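Local coordinates for periplasmic beta-glucosidase (Pseudomonas aeruginosa, PDB 6R5T), which probably hydrolyses terminal, non-reducing beta-D-glucosyl residues to release beta-D-glucose, as a periplasmic member of glycoside hydrolase family 3, here crystallised as an inactive variant with lactose, at residues M14-K19 with I305-I310; I129-R134 with Q202-P207; G143-L148 with V576-L581. The protein carries 1 engineered substitution. All blocks are in the same frame, centred on the assembly; numbering follows the deposited sequence. Where two conformers were deposited one is given.

Contact 1: M14-K19 with I305-I310; sequences MSNAEK and IDQADI
Asn16 and Gln307 meet amide to amide, reaching toward each other from opposite directions with their planes only 27° apart. Two antiparallel hydrogen bonds close a ring between the two groups. Asn16 ND2 donates to Gln307 OE1 over 3.0 Å, the nearly straight bond lying in the carbonyl plane on a lone pair. The return bond, from Gln307 NE2 to Asn16 OD1, is 2.9 Å long but more bent, with its donor tilted 19° from the carbonyl plane. Gln307 reaches this place by a bend in the chain: CG leaves opposite the backbone N, and a turn at chi2 (69°) brings the amide across to Asn16. A second bond from NE2, to Asp311 OD1, supports this choice of amide rotation.

The pairing joins the start of helix 16-22 to the start of helix 307-323 in the TIM-barrel-like N-terminal domain. The first helix leads into strand 24-26 and the second comes after strand 286-287 and helix 291-301; these strands are neighbours in the parallel sheet. The contact therefore ties the beginning of the barrel to its end.

Deeper in, one of two Ile310 conformers may set its CG2 3.9 Å from Lys19 CB. Beyond CG the lysine is fully extended and crosses Gln307 at about a right angle. Its NZ forms a salt bridge with the same Asp311 OD1 that accepts from Gln307 NE2. On the far side of the first helix end, Ser15 and Glu18 form a capping box: Glu18 N donates to Ser15 OG at 3.1 Å, and Ser15 N to Glu18 OE2 at 2.9 Å.

Contact 2: I129-R134 with Q202-P207; sequences ITRDAR and QDYLPP
Ile129 lies against Tyr204, holding CG2 over one face of the ring in a CH-pi contact. The methyl sits 4.2 Å from the ring centroid and 24° off its normal, displaced toward the rim. CG1, the other branch, turns to the backbone and touches Asp203 O at 3.5 Å, while CD1 reaches Pro207 CG. Solvent also lies between Ile129 N and Tyr204 O, but the two modelled water positions are too close together to be filled at once, so the details of that bridge are doubtful.

Two residues on, Arg131 takes up the contact. Extended from CG to NE, its chain passes the phenol with CD 3.5 Å from Tyr204 OH. The guanidinium then presents one face to Tyr204 CE1, its plane 70° from that of the ring, while Tyr577 covers the opposite face in a cation-pi interaction. Near the guanidinium plane, NH2 forms a salt bridge to Asp203 OD2, though the hydrogen bond within it is weak at 3.2 Å. A water joins the Arg131 backbone to the Tyr204 hydroxyl, 2.9 Å from both Arg131 N and Tyr204 OH.

Further on, Asp132 closes an Asx turn, OD1 accepting from Arg134 N. Arg134 also grips the carboxylate side-on, NE to OD1 and NH2 to OD2 (2.8 Å), while its NH1 bonds to Val574 O and Gly572 O of the second subunit.

Helix 197-204 makes a wider pi-type turn at 202-204, where Asp203 and Tyr204 project. The contact packs a long beta-alpha loop, the one after strand 121-122, against the helical region after strand 172-178 of the TIM-barrel-like domain; Phe123 and Arg137, which flank residues 129-134 in sequence, line the glycan pocket.

Contact 3: G143-L148 with V576-L581; sequences GEDTYL and VYYNHL
The Tyr578 ring is held at its edge by two carboxylates, Glu144 OE2 and Asp145 OD1 both lying near its plane, while Asn579 CB covers one face from 3.6 Å above it. The Glu144 carboxylate is nearly coplanar with the ring, 8° away, and puts OE2 beside CD1. The Asp145 carboxylate is turned by 50°. Phe610 stacks with this tyrosine, and Tyr658 meets it at a steeper angle.

This is an interdomain joint of the family 3 glycosidase fold. Residues 143-148 lead into helix 146-161 of the TIM-barrel-like domain, and residues 576-581 form a loop of the family 3 C-terminal domain. Leu673, in the fibronectin type III-like region, adds a third partner by donating its backbone N to Tyr578 OH.

Asp145 works in two directions. OD2 caps the helix by accepting from Leu148 N at 2.8 Å, while OD1 receives the Tyr578 hydroxyl in a very short bond of 2.5 Å. CG lies opposite the backbone N, a position consistent with one carboxylate serving both partners.

Glu144 starts from the crowded position between N and carbonyl carbon (chi1 73°), then runs straight out to the loop. CD packs on Tyr577 CB at 3.7 Å, and OE2 accepts from Tyr578 N at 3.0 Å, met from above the carboxylate plane. Ser566 OG holds the same oxygen. Beyond CB the Tyr577 side chain leads away, and its hydroxyl bonds to Glu185 OE1 of the second subunit.

Two waters fill in between the backbone and Asn579, the centre of an inverse gamma turn. One donates to Glu144 O and to Asn579 OD1; the other also donates to Glu144 O, at 2.8 Å, and accepts from Asn579 ND2 at 3.0 Å.

Overall arrangement
Contacts 2 and 3 form one continuous region, their centres about 8 Å apart. Thr146 OG1 probably donates to Asp203 O (2.7 Å) and Thr130 N to Gly143 O (3.2 Å), and the two contacts also share the Arg131-Tyr577 pair. Contact 1 is remote: its centre lies about 37 Å from that of contact 2 and about 44 Å from that of contact 3, and it is far from the annotated sites. The magnesium site is nearer the other two, since the side chains of Asp203 and Asn579 are each about 12 Å from that of Asp661.

Contact 1: M14-K19 with I305-I310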
loop_
_atom_site.group_PDB
_atom_site.type_symbol
_atom_site.label_atom_id
_atom_site.label_comp_id
_atom_site.label_asym_id
_atom_site.label_seq_id
_atom_site.Cartn_x
_atom_site.Cartn_y
_atom_site.Cartn_z
ATOM N N MET A 14 -45.488 -17.253 -13.316
ATOM C CA MET A 14 -44.752 -17.557 -12.072
ATOM C C MET A 14 -45.286 -16.743 -10.906
ATOM O O MET A 14 -45.483 -15.541 -11.017
ATOM C CB MET A 14 -43.251 -17.282 -12.263
ATOM C CG MET A 14 -42.660 -18.237 -13.239
ATOM S SD MET A 14 -40.956 -17.735 -13.722
ATOM C CE MET A 14 -40.091 -18.221 -12.222
ATOM N N SER A 15 -45.457 -17.422 -9.777
ATOM C CA SER A 15 -45.703 -16.777 -8.478
ATOM C C SER A 15 -44.425 -16.058 -8.063
ATOM O O SER A 15 -43.319 -16.456 -8.547
ATOM C CB SER A 15 -46.098 -17.740 -7.390
ATOM O OG SER A 15 -45.083 -18.679 -7.142
ATOM N N ASN A 16 -44.548 -15.166 -7.111
ATOM C CA ASN A 16 -43.310 -14.579 -6.533
ATOM C C ASN A 16 -42.464 -15.650 -5.869
ATOM O O ASN A 16 -41.210 -15.578 -5.969
ATOM C CB ASN A 16 -43.600 -13.418 -5.598
ATOM C CG ASN A 16 -43.680 -12.105 -6.348
ATOM O OD1 ASN A 16 -43.511 -12.032 -7.568
ATOM N ND2 ASN A 16 -43.952 -11.055 -5.604
ATOM N N ALA A 17 -43.059 -16.666 -5.246
ATOM C CA ALA A 17 -42.271 -17.759 -4.658
ATOM C C ALA A 17 -41.392 -18.400 -5.733
ATOM O O ALA A 17 -40.181 -18.747 -5.477
ATOM C CB ALA A 17 -43.215 -18.734 -4.003
ATOM N N GLU A 18 -41.985 -18.660 -6.904
ATOM C CA GLU A 18 -41.269 -19.306 -8.021
ATOM C C GLU A 18 -40.177 -18.364 -8.557
ATOM O O GLU A 18 -39.067 -18.846 -8.868
ATOM C CB GLU A 18 -42.261 -19.719 -9.116
ATOM C CG GLU A 18 -43.057 -20.956 -8.704
ATOM C CD GLU A 18 -44.330 -21.231 -9.507
ATOM O OE1 GLU A 18 -44.684 -22.420 -9.542
ATOM O OE2 GLU A 18 -44.908 -20.298 -10.136
ATOM N N LYS A 19 -40.482 -17.093 -8.718
ATOM C CA LYS A 19 -39.467 -16.107 -9.183
ATOM C C LYS A 19 -38.313 -16.041 -8.176
ATOM O O LYS A 19 -37.099 -16.063 -8.597
ATOM C CB LYS A 19 -40.106 -14.741 -9.325
ATOM C CG LYS A 19 -41.042 -14.627 -10.509
ATOM C CD LYS A 19 -41.685 -13.259 -10.616
ATOM C CE LYS A 19 -42.627 -13.182 -11.787
ATOM N NZ LYS A 19 -43.314 -11.877 -11.835
ATOM N N ILE A 305 -38.923 -3.028 -1.055
ATOM C CA ILE A 305 -38.416 -3.256 -2.441
ATOM C C ILE A 305 -39.616 -3.208 -3.374
ATOM O O ILE A 305 -40.776 -3.220 -2.865
ATOM C CB ILE A 305 -37.630 -4.583 -2.579
ATOM C CG1 ILE A 305 -38.525 -5.785 -2.307
ATOM C CG2 ILE A 305 -36.406 -4.632 -1.660
ATOM C CD1 ILE A 305 -37.938 -7.137 -2.582
ATOM N N ASP A 306 -39.348 -3.149 -4.670
ATOM C CA ASP A 306 -40.350 -3.098 -5.756
ATOM C C ASP A 306 -40.465 -4.479 -6.406
ATOM O O ASP A 306 -39.448 -5.251 -6.487
ATOM C CB ASP A 306 -39.969 -2.058 -6.808
ATOM C CG ASP A 306 -39.811 -0.678 -6.197
ATOM O OD1 ASP A 306 -40.672 -0.309 -5.400
ATOM O OD2 ASP A 306 -38.793 -0.024 -6.460
ATOM N N GLN A 307 -41.641 -4.786 -6.941
ATOM C CA GLN A 307 -41.816 -6.007 -7.756
ATOM C C GLN A 307 -40.776 -6.035 -8.892
ATOM O O GLN A 307 -40.242 -7.129 -9.205
ATOM C CB GLN A 307 -43.245 -6.086 -8.291
ATOM C CG GLN A 307 -43.514 -7.291 -9.171
ATOM C CD GLN A 307 -43.495 -8.566 -8.359
ATOM O OE1 GLN A 307 -44.140 -8.632 -7.306
ATOM N NE2 GLN A 307 -42.745 -9.572 -8.806
ATOM N N ALA A 308 -40.495 -4.897 -9.519
ATOM C CA ALA A 308 -39.499 -4.774 -10.609
ATOM C C ALA A 308 -38.105 -5.284 -10.156
ATOM O O ALA A 308 -37.377 -5.814 -11.016
ATOM C CB ALA A 308 -39.420 -3.351 -11.077
ATOM N N ASP A 309 -37.750 -5.193 -8.885
ATOM C CA ASP A 309 -36.438 -5.703 -8.365
ATOM C C ASP A 309 -36.421 -7.239 -8.490
ATOM O O ASP A 309 -35.451 -7.845 -9.032
ATOM C CB ASP A 309 -36.219 -5.275 -6.914
ATOM C CG ASP A 309 -36.060 -3.779 -6.724
ATOM O OD1 ASP A 309 -35.335 -3.193 -7.558
ATOM O OD2 ASP A 309 -36.662 -3.213 -5.744
ATOM N N ILE A 310 -37.501 -7.914 -8.070
ATOM C CA ILE A 310 -37.620 -9.395 -8.199
ATOM C C ILE A 310 -37.665 -9.751 -9.684
ATOM O O ILE A 310 -37.015 -10.714 -10.109
ATOM C CB ILE A 310 -38.891 -9.888 -7.484
ATOM C CG1 ILE A 310 -38.895 -9.507 -6.005
ATOM C CG2 ILE A 310 -39.104 -11.372 -7.707
ATOM C CD1 ILE A 310 -37.943 -10.314 -5.192
#

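Contact 2: I129-R134 with Q202-P207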
loop_
_atom_site.group_PDB
_atom_site.type_symbol
_atom_site.label_atom_id
_atom_site.label_comp_id
_atom_site.label_asym_id
_atom_site.label_seq_id
_atom_site.Cartn_x
_atom_site.Cartn_y
_atom_site.Cartn_z
ATOM N N ILE A 129 -6.747 -6.978 -11.694
ATOM C CA ILE A 129 -5.357 -6.484 -11.758
ATOM C C ILE A 129 -4.720 -6.682 -10.393
ATOM O O ILE A 129 -5.314 -6.322 -9.356
ATOM C CB ILE A 129 -5.399 -4.997 -12.159
ATOM C CG1 ILE A 129 -5.921 -4.893 -13.587
ATOM C CG2 ILE A 129 -4.092 -4.274 -11.989
ATOM C CD1 ILE A 129 -5.040 -5.520 -14.605
ATOM N N THR A 130 -3.459 -7.124 -10.392
ATOM C CA THR A 130 -2.708 -7.338 -9.135
ATOM C C THR A 130 -1.356 -6.620 -9.162
ATOM O O THR A 130 -0.525 -6.926 -9.987
ATOM C CB THR A 130 -2.505 -8.814 -8.826
ATOM O OG1 THR A 130 -1.820 -9.422 -9.928
ATOM C CG2 THR A 130 -3.854 -9.476 -8.580
ATOM N N ARG A 131 -1.216 -5.654 -8.259
ATOM C CA ARG A 131 0.047 -4.905 -8.078
ATOM C C ARG A 131 0.697 -5.215 -6.715
ATOM O O ARG A 131 1.820 -4.665 -6.440
ATOM C CB ARG A 131 -0.216 -3.413 -8.189
ATOM C CG ARG A 131 -0.635 -2.974 -9.580
ATOM C CD ARG A 131 -0.963 -1.494 -9.611
ATOM N NE ARG A 131 -1.149 -1.068 -10.999
ATOM C CZ ARG A 131 -1.621 0.107 -11.358
ATOM N NH1 ARG A 131 -1.918 1.024 -10.434
ATOM N NH2 ARG A 131 -1.712 0.389 -12.630
ATOM N N ASP A 132 0.089 -6.062 -5.904
ATOM C CA ASP A 132 0.571 -6.350 -4.538
ATOM C C ASP A 132 0.811 -7.839 -4.446
ATOM O O ASP A 132 -0.108 -8.613 -4.292
ATOM C CB ASP A 132 -0.410 -5.863 -3.486
ATOM C CG ASP A 132 0.115 -5.916 -2.058
ATOM O OD1 ASP A 132 0.909 -6.848 -1.721
ATOM O OD2 ASP A 132 -0.250 -4.949 -1.307
ATOM N N ALA A 133 2.093 -8.213 -4.502
ATOM C CA ALA A 133 2.497 -9.627 -4.521
ATOM C C ALA A 133 2.106 -10.380 -3.234
ATOM O O ALA A 133 2.151 -11.601 -3.226
ATOM C CB ALA A 133 4.009 -9.690 -4.741
ATOM N N ARG A 134 1.785 -9.695 -2.137
ATOM C CA ARG A 134 1.446 -10.408 -0.865
ATOM C C ARG A 134 0.113 -11.142 -0.962
ATOM O O ARG A 134 -0.095 -12.119 -0.235
ATOM C CB ARG A 134 1.346 -9.401 0.279
ATOM C CG ARG A 134 2.657 -8.692 0.573
ATOM C CD ARG A 134 2.450 -7.638 1.640
ATOM N NE ARG A 134 1.763 -6.485 1.096
ATOM C CZ ARG A 134 1.545 -5.372 1.778
ATOM N NH1 ARG A 134 1.895 -5.271 3.043
ATOM N NH2 ARG A 134 0.917 -4.373 1.212
ATOM N N GLN A 202 -9.079 3.847 -15.633
ATOM C CA GLN A 202 -7.967 3.639 -16.573
ATOM C C GLN A 202 -7.358 2.249 -16.389
ATOM O O GLN A 202 -7.035 1.590 -17.398
ATOM C CB GLN A 202 -6.894 4.702 -16.360
ATOM C CG GLN A 202 -5.832 4.674 -17.439
ATOM C CD GLN A 202 -6.336 5.184 -18.774
ATOM O OE1 GLN A 202 -7.321 5.889 -18.872
ATOM N NE2 GLN A 202 -5.578 4.912 -19.811
ATOM N N ASP A 203 -7.179 1.815 -15.137
ATOM C CA ASP A 203 -6.293 0.653 -14.888
ATOM C C ASP A 203 -7.055 -0.584 -14.388
ATOM O O ASP A 203 -6.616 -1.697 -14.716
ATOM C CB ASP A 203 -5.247 1.012 -13.839
ATOM C CG ASP A 203 -4.291 2.115 -14.287
ATOM O OD1 ASP A 203 -4.069 2.248 -15.522
ATOM O OD2 ASP A 203 -3.764 2.767 -13.399
ATOM N N TYR A 204 -8.095 -0.449 -13.581
ATOM C CA TYR A 204 -8.639 -1.626 -12.850
ATOM C C TYR A 204 -9.930 -2.122 -13.479
ATOM O O TYR A 204 -10.118 -3.340 -13.473
ATOM C CB TYR A 204 -8.851 -1.276 -11.382
ATOM C CG TYR A 204 -7.608 -1.400 -10.551
ATOM C CD1 TYR A 204 -6.668 -0.380 -10.468
ATOM C CD2 TYR A 204 -7.323 -2.579 -9.885
ATOM C CE1 TYR A 204 -5.527 -0.530 -9.700
ATOM C CE2 TYR A 204 -6.199 -2.742 -9.113
ATOM C CZ TYR A 204 -5.267 -1.711 -9.046
ATOM O OH TYR A 204 -4.135 -1.904 -8.308
ATOM N N LEU A 205 -10.771 -1.257 -14.030
ATOM C CA LEU A 205 -12.074 -1.698 -14.578
ATOM C C LEU A 205 -11.981 -2.294 -15.986
ATOM O O LEU A 205 -12.829 -3.114 -16.311
ATOM C CB LEU A 205 -13.069 -0.544 -14.547
ATOM C CG LEU A 205 -13.566 -0.148 -13.172
ATOM C CD1 LEU A 205 -14.364 1.160 -13.265
ATOM C CD2 LEU A 205 -14.403 -1.254 -12.558
ATOM N N PRO A 206 -11.055 -1.908 -16.896
ATOM C CA PRO A 206 -11.088 -2.406 -18.270
ATOM C C PRO A 206 -11.164 -3.919 -18.460
ATOM O O PRO A 206 -11.864 -4.354 -19.404
ATOM C CB PRO A 206 -9.860 -1.790 -18.937
ATOM C CG PRO A 206 -9.697 -0.498 -18.196
ATOM C CD PRO A 206 -10.043 -0.829 -16.759
ATOM N N PRO A 207 -10.529 -4.785 -17.632
ATOM C CA PRO A 207 -10.680 -6.225 -17.856
ATOM C C PRO A 207 -12.110 -6.758 -17.688
ATOM O O PRO A 207 -12.513 -7.643 -18.434
ATOM C CB PRO A 207 -9.747 -6.864 -16.839
ATOM C CG PRO A 207 -8.727 -5.749 -16.611
ATOM C CD PRO A 207 -9.521 -4.462 -16.608
HETATM O O HOH W 1 -9.360 -5.136 -11.038
HETATM O O HOH W 2 -9.027 -5.520 -12.871
HETATM O O HOH W 3 -3.381 -4.311 -6.906
#

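Contact 3: G143-L148 with V576-L581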
loop_
_atom_site.group_PDB
_atom_site.type_symbol
_atom_site.label_atom_id
_atom_site.label_comp_id
_atom_site.label_asym_id
_atom_site.label_seq_id
_atom_site.Cartn_x
_atom_site.Cartn_y
_atom_site.Cartn_z
ATOM N N GLY A 143 -1.622 -11.050 -13.855
ATOM C CA GLY A 143 -0.521 -10.151 -13.482
ATOM C C GLY A 143 -0.985 -8.711 -13.404
ATOM O O GLY A 143 -2.138 -8.461 -13.024
ATOM N N GLU A 144 -0.053 -7.798 -13.633
ATOM C CA GLU A 144 -0.244 -6.405 -13.222
ATOM C C GLU A 144 -0.696 -5.521 -14.380
ATOM O O GLU A 144 -0.957 -4.357 -14.110
ATOM C CB GLU A 144 1.047 -5.842 -12.625
ATOM C CG GLU A 144 2.190 -5.537 -13.592
ATOM C CD GLU A 144 3.550 -5.366 -12.900
ATOM O OE1 GLU A 144 3.783 -5.951 -11.792
ATOM O OE2 GLU A 144 4.454 -4.715 -13.497
ATOM N N ASP A 145 -0.722 -6.025 -15.601
ATOM C CA ASP A 145 -0.959 -5.100 -16.731
ATOM C C ASP A 145 -2.404 -5.068 -17.221
ATOM O O ASP A 145 -2.986 -6.114 -17.527
ATOM C CB ASP A 145 -0.067 -5.433 -17.914
ATOM C CG ASP A 145 -0.248 -4.387 -19.003
ATOM O OD1 ASP A 145 0.043 -3.180 -18.753
ATOM O OD2 ASP A 145 -0.662 -4.816 -20.092
ATOM N N THR A 146 -2.895 -3.861 -17.396
ATOM C CA THR A 146 -4.318 -3.666 -17.799
ATOM C C THR A 146 -4.513 -4.145 -19.240
ATOM O O THR A 146 -5.514 -4.790 -19.533
ATOM C CB THR A 146 -4.691 -2.208 -17.627
ATOM O OG1 THR A 146 -4.459 -1.829 -16.274
ATOM C CG2 THR A 146 -6.113 -1.979 -18.034
ATOM N N TYR A 147 -3.619 -3.778 -20.158
ATOM C CA TYR A 147 -3.715 -4.182 -21.572
ATOM C C TYR A 147 -3.759 -5.700 -21.704
ATOM O O TYR A 147 -4.671 -6.294 -22.372
ATOM C CB TYR A 147 -2.646 -3.491 -22.408
ATOM C CG TYR A 147 -2.682 -3.807 -23.865
ATOM C CD1 TYR A 147 -2.016 -4.893 -24.368
ATOM C CD2 TYR A 147 -3.370 -2.987 -24.728
ATOM C CE1 TYR A 147 -2.100 -5.239 -25.718
ATOM C CE2 TYR A 147 -3.414 -3.282 -26.081
ATOM C CZ TYR A 147 -2.799 -4.397 -26.574
ATOM O OH TYR A 147 -2.887 -4.495 -27.947
ATOM N N LEU A 148 -2.768 -6.373 -21.150
ATOM C CA LEU A 148 -2.636 -7.809 -21.320
ATOM C C LEU A 148 -3.837 -8.483 -20.615
ATOM O O LEU A 148 -4.416 -9.406 -21.217
ATOM C CB LEU A 148 -1.308 -8.268 -20.733
ATOM C CG LEU A 148 -1.082 -9.761 -20.824
ATOM C CD1 LEU A 148 -1.130 -10.240 -22.282
ATOM C CD2 LEU A 148 0.259 -10.095 -20.216
ATOM N N VAL A 576 5.489 -2.711 -6.411
ATOM C CA VAL A 576 6.333 -2.349 -7.568
ATOM C C VAL A 576 5.601 -2.879 -8.789
ATOM O O VAL A 576 5.139 -4.005 -8.816
ATOM C CB VAL A 576 7.768 -2.891 -7.525
ATOM C CG1 VAL A 576 8.600 -2.143 -6.500
ATOM C CG2 VAL A 576 7.763 -4.384 -7.292
ATOM N N TYR A 577 5.519 -2.017 -9.762
ATOM C CA TYR A 577 4.896 -2.386 -11.040
ATOM C C TYR A 577 5.455 -1.461 -12.096
ATOM O O TYR A 577 5.842 -0.331 -11.780
ATOM C CB TYR A 577 3.362 -2.292 -10.923
ATOM C CG TYR A 577 2.809 -1.000 -10.384
ATOM C CD1 TYR A 577 2.712 -0.770 -9.019
ATOM C CD2 TYR A 577 2.364 0.007 -11.227
ATOM C CE1 TYR A 577 2.147 0.385 -8.509
ATOM C CE2 TYR A 577 1.784 1.165 -10.740
ATOM C CZ TYR A 577 1.691 1.376 -9.369
ATOM O OH TYR A 577 1.093 2.515 -8.887
ATOM N N TYR A 578 5.431 -1.871 -13.355
ATOM C CA TYR A 578 6.225 -1.197 -14.402
ATOM C C TYR A 578 5.558 0.120 -14.878
ATOM O O TYR A 578 6.279 1.044 -15.238
ATOM C CB TYR A 578 6.497 -2.129 -15.593
ATOM C CG TYR A 578 5.349 -2.132 -16.553
ATOM C CD1 TYR A 578 4.207 -2.889 -16.349
ATOM C CD2 TYR A 578 5.368 -1.274 -17.650
ATOM C CE1 TYR A 578 3.124 -2.820 -17.197
ATOM C CE2 TYR A 578 4.286 -1.196 -18.499
ATOM C CZ TYR A 578 3.160 -1.944 -18.272
ATOM O OH TYR A 578 2.054 -1.780 -19.042
ATOM N N ASN A 579 4.245 0.214 -14.813
ATOM C CA ASN A 579 3.493 1.380 -15.352
ATOM C C ASN A 579 3.179 2.337 -14.220
ATOM O O ASN A 579 1.994 2.712 -13.985
ATOM C CB ASN A 579 2.276 0.930 -16.151
ATOM C CG ASN A 579 1.344 0.009 -15.395
ATOM O OD1 ASN A 579 1.744 -0.714 -14.482
ATOM N ND2 ASN A 579 0.068 -0.024 -15.805
ATOM N N HIS A 580 4.223 2.702 -13.508
ATOM C CA HIS A 580 4.136 3.693 -12.414
ATOM C C HIS A 580 4.323 5.096 -12.957
ATOM O O HIS A 580 4.773 5.308 -14.087
ATOM C CB HIS A 580 5.171 3.331 -11.342
ATOM C CG HIS A 580 6.587 3.305 -11.817
ATOM N ND1 HIS A 580 7.330 4.456 -12.040
ATOM C CD2 HIS A 580 7.371 2.279 -12.246
ATOM C CE1 HIS A 580 8.533 4.105 -12.485
ATOM N NE2 HIS A 580 8.567 2.838 -12.663
ATOM N N LEU A 581 4.030 6.059 -12.104
ATOM C CA LEU A 581 4.217 7.491 -12.470
ATOM C C LEU A 581 5.658 7.923 -12.178
ATOM O O LEU A 581 6.394 7.285 -11.355
ATOM C CB LEU A 581 3.216 8.364 -11.720
ATOM C CG LEU A 581 1.741 8.013 -11.882
ATOM C CD1 LEU A 581 0.865 9.069 -11.243
ATOM C CD2 LEU A 581 1.349 7.788 -13.328
HETATM O O HOH W 4 3.080 -5.849 -9.222
HETATM O O HOH W 5 0.434 -2.396 -12.847
HETATM O O HOH W 6 -2.049 -1.868 -14.820
#